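Local structure of 6-phosphogluconate dehydrogenase, NAD-binding (Mycolicibacterium smegmatis MC2 155, 6SMT) at residues L29-H34 against R50-L55; A138-A143 against D157-L162. The protein is an S-enantioselective imine reductase that binds NADPH and, as in related oxidoreductases, probably uses it to reduce its substrates. All blocks are in the same frame, centred on the assembly; numbering follows the deposited sequence.

Interaction 1: L29-H34 against R50-L55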
loop_
_atom_site.group_PDB
_atom_site.type_symbol
_atom_site.label_atom_id
_atom_site.label_comp_id
_atom_site.label_asym_id
_atom_site.label_seq_id
_atom_site.Cartn_x
_atom_site.Cartn_y
_atom_site.Cartn_z
ATOM N N LEU B 29 18.593 -10.469 21.438
ATOM C CA LEU B 29 19.028 -10.179 22.803
ATOM C C LEU B 29 20.224 -11.099 23.116
ATOM O O LEU B 29 21.201 -10.589 23.738
ATOM C CB LEU B 29 17.889 -10.415 23.776
ATOM C CG LEU B 29 16.719 -9.442 23.606
ATOM C CD1 LEU B 29 15.503 -10.018 24.296
ATOM C CD2 LEU B 29 17.103 -8.036 24.077
ATOM N N LEU B 30 20.191 -12.339 22.658
ATOM C CA LEU B 30 21.361 -13.223 22.909
ATOM C C LEU B 30 22.558 -12.732 22.127
ATOM O O LEU B 30 23.723 -12.768 22.678
ATOM C CB LEU B 30 21.024 -14.651 22.507
ATOM C CG LEU B 30 20.116 -15.422 23.436
ATOM C CD1 LEU B 30 19.616 -16.678 22.699
ATOM C CD2 LEU B 30 20.837 -15.827 24.706
ATOM N N ASP B 31 22.353 -12.312 20.900
ATOM C CA ASP B 31 23.490 -11.866 20.084
ATOM C C ASP B 31 24.107 -10.628 20.704
ATOM O O ASP B 31 25.368 -10.503 20.507
ATOM C CB ASP B 31 23.001 -11.536 18.690
ATOM C CG ASP B 31 22.624 -12.665 17.824
ATOM O OD1 ASP B 31 22.904 -13.848 18.151
ATOM O OD2 ASP B 31 22.033 -12.372 16.706
ATOM N N ALA B 32 23.401 -9.814 21.483
ATOM C CA ALA B 32 23.850 -8.561 22.157
ATOM C C ALA B 32 24.626 -8.900 23.436
ATOM O O ALA B 32 25.056 -7.948 24.147
ATOM C CB ALA B 32 22.709 -7.626 22.460
ATOM N N GLY B 33 24.596 -10.158 23.843
ATOM C CA GLY B 33 25.266 -10.563 25.122
ATOM C C GLY B 33 24.438 -10.516 26.365
ATOM O O GLY B 33 24.936 -10.556 27.535
ATOM N N HIS B 34 23.125 -10.345 26.251
ATOM C CA HIS B 34 22.285 -10.323 27.431
ATOM C C HIS B 34 22.085 -11.729 27.970
ATOM O O HIS B 34 22.234 -12.713 27.249
ATOM C CB HIS B 34 20.911 -9.662 27.101
ATOM C CG HIS B 34 21.052 -8.287 26.542
ATOM N ND1 HIS B 34 22.059 -7.404 26.843
ATOM C CD2 HIS B 34 20.303 -7.658 25.606
ATOM C CE1 HIS B 34 21.842 -6.256 26.182
ATOM N NE2 HIS B 34 20.821 -6.423 25.411
ATOM N N ARG B 50 17.959 -22.341 23.568
ATOM C CA ARG B 50 18.882 -22.867 24.631
ATOM C C ARG B 50 20.253 -23.169 24.024
ATOM O O ARG B 50 21.276 -22.796 24.601
ATOM C CB ARG B 50 18.304 -24.131 25.290
ATOM C CG ARG B 50 17.175 -23.837 26.267
ATOM C CD ARG B 50 17.031 -24.871 27.411
ATOM N NE ARG B 50 16.589 -26.065 26.728
ATOM C CZ ARG B 50 15.323 -26.454 26.562
ATOM N NH1 ARG B 50 14.303 -25.824 27.122
ATOM N NH2 ARG B 50 15.094 -27.550 25.862
ATOM N N ASP B 51 20.289 -23.731 22.828
ATOM C CA ASP B 51 21.565 -23.974 22.123
ATOM C C ASP B 51 22.335 -22.701 21.822
ATOM O O ASP B 51 23.582 -22.733 21.779
ATOM C CB ASP B 51 21.327 -24.741 20.859
ATOM C CG ASP B 51 20.744 -26.148 21.060
ATOM O OD1 ASP B 51 20.686 -26.708 22.259
ATOM O OD2 ASP B 51 20.332 -26.661 20.009
ATOM N N ARG B 52 21.628 -21.589 21.627
ATOM C CA ARG B 52 22.252 -20.280 21.346
ATOM C C ARG B 52 22.654 -19.581 22.649
ATOM O O ARG B 52 23.188 -18.494 22.531
ATOM C CB ARG B 52 21.304 -19.408 20.503
ATOM C CG ARG B 52 20.978 -20.045 19.161
ATOM C CD ARG B 52 20.102 -19.222 18.216
ATOM N NE ARG B 52 20.767 -17.990 17.802
ATOM C CZ ARG B 52 21.402 -17.808 16.639
ATOM N NH1 ARG B 52 21.491 -18.805 15.784
ATOM N NH2 ARG B 52 21.955 -16.634 16.373
ATOM N N GLY B 53 22.296 -20.113 23.795
ATOM C CA GLY B 53 22.670 -19.534 25.092
ATOM C C GLY B 53 21.579 -19.117 25.982
ATOM O O GLY B 53 21.850 -18.648 27.073
ATOM N N ALA B 54 20.317 -19.275 25.563
ATOM C CA ALA B 54 19.189 -18.914 26.450
ATOM C C ALA B 54 19.038 -19.911 27.580
ATOM O O ALA B 54 19.344 -21.146 27.379
ATOM C CB ALA B 54 17.890 -18.854 25.679
ATOM N N LEU B 55 18.614 -19.397 28.713
ATOM C CA LEU B 55 18.072 -20.197 29.817
ATOM C C LEU B 55 16.605 -20.430 29.582
ATOM O O LEU B 55 15.944 -19.542 29.035
ATOM C CB LEU B 55 18.239 -19.427 31.134
ATOM C CG LEU B 55 19.662 -18.991 31.434
ATOM C CD1 LEU B 55 19.742 -18.023 32.627
ATOM C CD2 LEU B 55 20.457 -20.248 31.751
HETATM O O HOH W 1 21.566 -15.901 19.282
#
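Leu30, in the last turn of helix 20-31, packs onto the backbone of Gly53 and Ala54 just past the end of helix 47-51, joining two neighbouring helix ends of the Rossmann-type NADPH-binding domain. Both helices close in a Schellman motif with a glycine of positive phi, Gly33 in one and Gly53 in the other.

The apolar part rests on the two methyls of Leu30. CD2 lies against the peptide link between the two residues, 3.6 Å from Gly53 C and the same from Ala54 N. CD1 spreads over the neighbouring side chains, 4.1 Å from Ala54 CB and 3.9 Å from Arg52 CB. With CG anti to the carbonyl carbon (chi1 -75°), the fork of the leucine reaches across to both. Val36 of strand 35-39 also touches Leu30, and Ala54 leans on Val38 of the same strand.

The polar part lies at the exposed surface. Asp31 and Arg52 form a long salt bridge, 3.4 Å from Arg52 NH2 to Asp31 OD1, with the carboxylate and guanidinium planes turned 57° apart, and the hydrogen bond within it is weak. In the conformer described, one of two modelled, the Arg52 chain bends at chi3 (64°) toward Asp31; the bridge may not hold in the other. Water 1 bridges the pair: it lies at the guanidinium edge, in plane, accepts from Arg52 NE and donates to Asp31 OD1, both at 2.7 Å.

Interaction 2: A138-A143 against D157-L162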
loop_
_atom_site.group_PDB
_atom_site.type_symbol
_atom_site.label_atom_id
_atom_site.label_comp_id
_atom_site.label_asym_id
_atom_site.label_seq_id
_atom_site.Cartn_x
_atom_site.Cartn_y
_atom_site.Cartn_z
ATOM N N ALA B 138 14.727 -2.188 11.992
ATOM C CA ALA B 138 13.532 -2.412 12.829
ATOM C C ALA B 138 13.064 -1.140 13.447
ATOM O O ALA B 138 13.852 -0.234 13.756
ATOM C CB ALA B 138 13.820 -3.448 13.906
ATOM N N SER B 139 11.768 -1.117 13.778
ATOM C CA SER B 139 11.159 0.007 14.508
ATOM C C SER B 139 10.195 -0.540 15.535
ATOM O O SER B 139 9.317 -1.319 15.177
ATOM C CB SER B 139 10.445 0.938 13.568
ATOM O OG SER B 139 9.702 1.937 14.280
ATOM N N ILE B 140 10.334 -0.074 16.781
ATOM C CA ILE B 140 9.445 -0.475 17.894
ATOM C C ILE B 140 8.994 0.819 18.545
ATOM O O ILE B 140 9.813 1.711 18.887
ATOM C CB ILE B 140 10.108 -1.460 18.863
ATOM C CG1 ILE B 140 10.761 -2.631 18.136
ATOM C CG2 ILE B 140 9.031 -1.923 19.846
ATOM C CD1 ILE B 140 11.481 -3.570 19.061
ATOM N N LEU B 141 7.686 0.945 18.742
ATOM C CA LEU B 141 7.068 2.106 19.416
ATOM C C LEU B 141 6.749 1.726 20.855
ATOM O O LEU B 141 6.335 0.556 21.127
ATOM C CB LEU B 141 5.758 2.505 18.717
ATOM C CG LEU B 141 5.838 2.588 17.231
ATOM C CD1 LEU B 141 4.492 3.059 16.700
ATOM C CD2 LEU B 141 6.893 3.525 16.790
ATOM N N PHE B 142 6.822 2.688 21.778
ATOM C CA PHE B 142 6.578 2.401 23.200
ATOM C C PHE B 142 5.763 3.516 23.780
ATOM O O PHE B 142 5.849 4.664 23.409
ATOM C CB PHE B 142 7.899 2.343 23.997
ATOM C CG PHE B 142 8.809 1.216 23.586
ATOM C CD1 PHE B 142 9.669 1.398 22.524
ATOM C CD2 PHE B 142 8.811 0.012 24.242
ATOM C CE1 PHE B 142 10.464 0.371 22.069
ATOM C CE2 PHE B 142 9.660 -1.012 23.813
ATOM C CZ PHE B 142 10.487 -0.807 22.756
ATOM N N ALA B 143 4.987 3.138 24.800
ATOM C CA ALA B 143 4.135 4.076 25.564
ATOM C C ALA B 143 4.097 3.679 27.043
ATOM O O ALA B 143 4.148 2.497 27.386
ATOM C CB ALA B 143 2.732 4.155 25.004
ATOM N N ASP B 157 17.494 -0.954 22.873
ATOM C CA ASP B 157 18.132 -0.426 21.640
ATOM C C ASP B 157 18.812 -1.520 20.830
ATOM O O ASP B 157 18.968 -1.298 19.638
ATOM C CB ASP B 157 19.252 0.549 22.005
ATOM C CG ASP B 157 18.833 1.986 22.215
ATOM O OD1 ASP B 157 17.805 2.397 21.609
ATOM O OD2 ASP B 157 19.516 2.685 23.014
ATOM N N THR B 158 19.081 -2.698 21.427
ATOM C CA THR B 158 19.663 -3.805 20.669
ATOM C C THR B 158 18.607 -4.391 19.712
ATOM O O THR B 158 18.998 -5.083 18.785
ATOM C CB THR B 158 20.217 -4.906 21.589
ATOM O OG1 THR B 158 19.192 -5.578 22.291
ATOM C CG2 THR B 158 21.114 -4.378 22.676
ATOM N N LEU B 159 17.321 -4.068 19.874
ATOM C CA LEU B 159 16.303 -4.719 19.006
ATOM C C LEU B 159 16.062 -3.919 17.734
ATOM O O LEU B 159 15.595 -4.486 16.720
ATOM C CB LEU B 159 15.010 -4.793 19.799
ATOM C CG LEU B 159 15.025 -5.613 21.081
ATOM C CD1 LEU B 159 13.727 -5.437 21.797
ATOM C CD2 LEU B 159 15.422 -7.059 20.692
ATOM N N GLY B 160 16.337 -2.618 17.761
ATOM C CA GLY B 160 15.915 -1.766 16.640
ATOM C C GLY B 160 15.873 -0.300 17.009
ATOM O O GLY B 160 16.318 0.078 18.094
ATOM N N GLN B 161 15.431 0.533 16.114
ATOM C CA GLN B 161 15.160 1.934 16.383
ATOM C C GLN B 161 13.897 2.059 17.225
ATOM O O GLN B 161 12.926 1.316 16.961
ATOM C CB GLN B 161 14.974 2.756 15.100
ATOM C CG GLN B 161 16.214 2.643 14.226
ATOM C CD GLN B 161 16.373 3.756 13.231
ATOM O OE1 GLN B 161 16.362 4.937 13.611
ATOM N NE2 GLN B 161 16.634 3.362 11.996
ATOM N N LEU B 162 14.009 2.792 18.312
ATOM C CA LEU B 162 12.924 2.919 19.289
ATOM C C LEU B 162 12.297 4.285 19.256
ATOM O O LEU B 162 12.978 5.334 19.038
ATOM C CB LEU B 162 13.486 2.644 20.682
ATOM C CG LEU B 162 14.424 1.474 20.860
ATOM C CD1 LEU B 162 14.846 1.471 22.319
ATOM C CD2 LEU B 162 13.833 0.161 20.425
HETATM O O HOH W 2 10.929 3.530 16.095
#
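Phe142 and Leu162 meet on one face of a parallel strand pair, 139-143 beside 161-164, the two strands of a right-handed beta-alpha-beta crossover through helix 146-156. Leu162 brings its CD2 methyl to the edge of the phenyl ring, near its plane, 3.8 Å from Phe142 CE1, and the two side chains slant across each other. With CG anti to the carbonyl carbon (chi1 -65°), the ring reaches the leucine while also meeting Phe149 of the crossover helix.

On the same face, Ile140 runs its CG1 branch out to Leu159: with chi2 at 177° the branch is extended, and its end, CD1, lies 3.8 Å from Leu159 CB and 4.0 Å from Leu159 CD1. The Ala138 methyl flanks the turn before the second strand, with CB 3.5 Å from Leu159 O.

Ser139 and Gln161 point to the other face. Gln161 is extended beyond CG, and its NE2 bonds to the carbonyl of Arg136, while Ser139 OG shares a hydrogen bond with water 2, which donates a weak bond to Gln161 O.

Two main-chain bonds fix the register. Gln161 N gives to Ala138 O at 2.9 Å, approaching from above the carbonyl plane, 43° out of it. Ile140 N gives to Gln161 O, also at 2.9 Å and nearly in line with the carbonyl bond; the same oxygen takes a CA-H...O contact from Ser139 CA at 3.3 Å.

In the fold
Both contacts belong to the Rossmann-type NADPH-binding domain, with centres about 19 Å apart. Interaction 1 is complete in sequence before interaction 2 begins. Within this chain, interaction 1 lies near the outermost strand 55-56 at one end of the eight-stranded sheet, and interaction 2 pairs strand 139-143 with the outermost strand 161-164 at the other. Segment 29-34, on helix 20-31, bridges them, because Leu29, Ala32 and His34 pack on Thr158, while Leu29 also meets Leu159. The first is a surface contact, the second is buried, with the side chain of Ile140 about 8 Å from the bound NADPH.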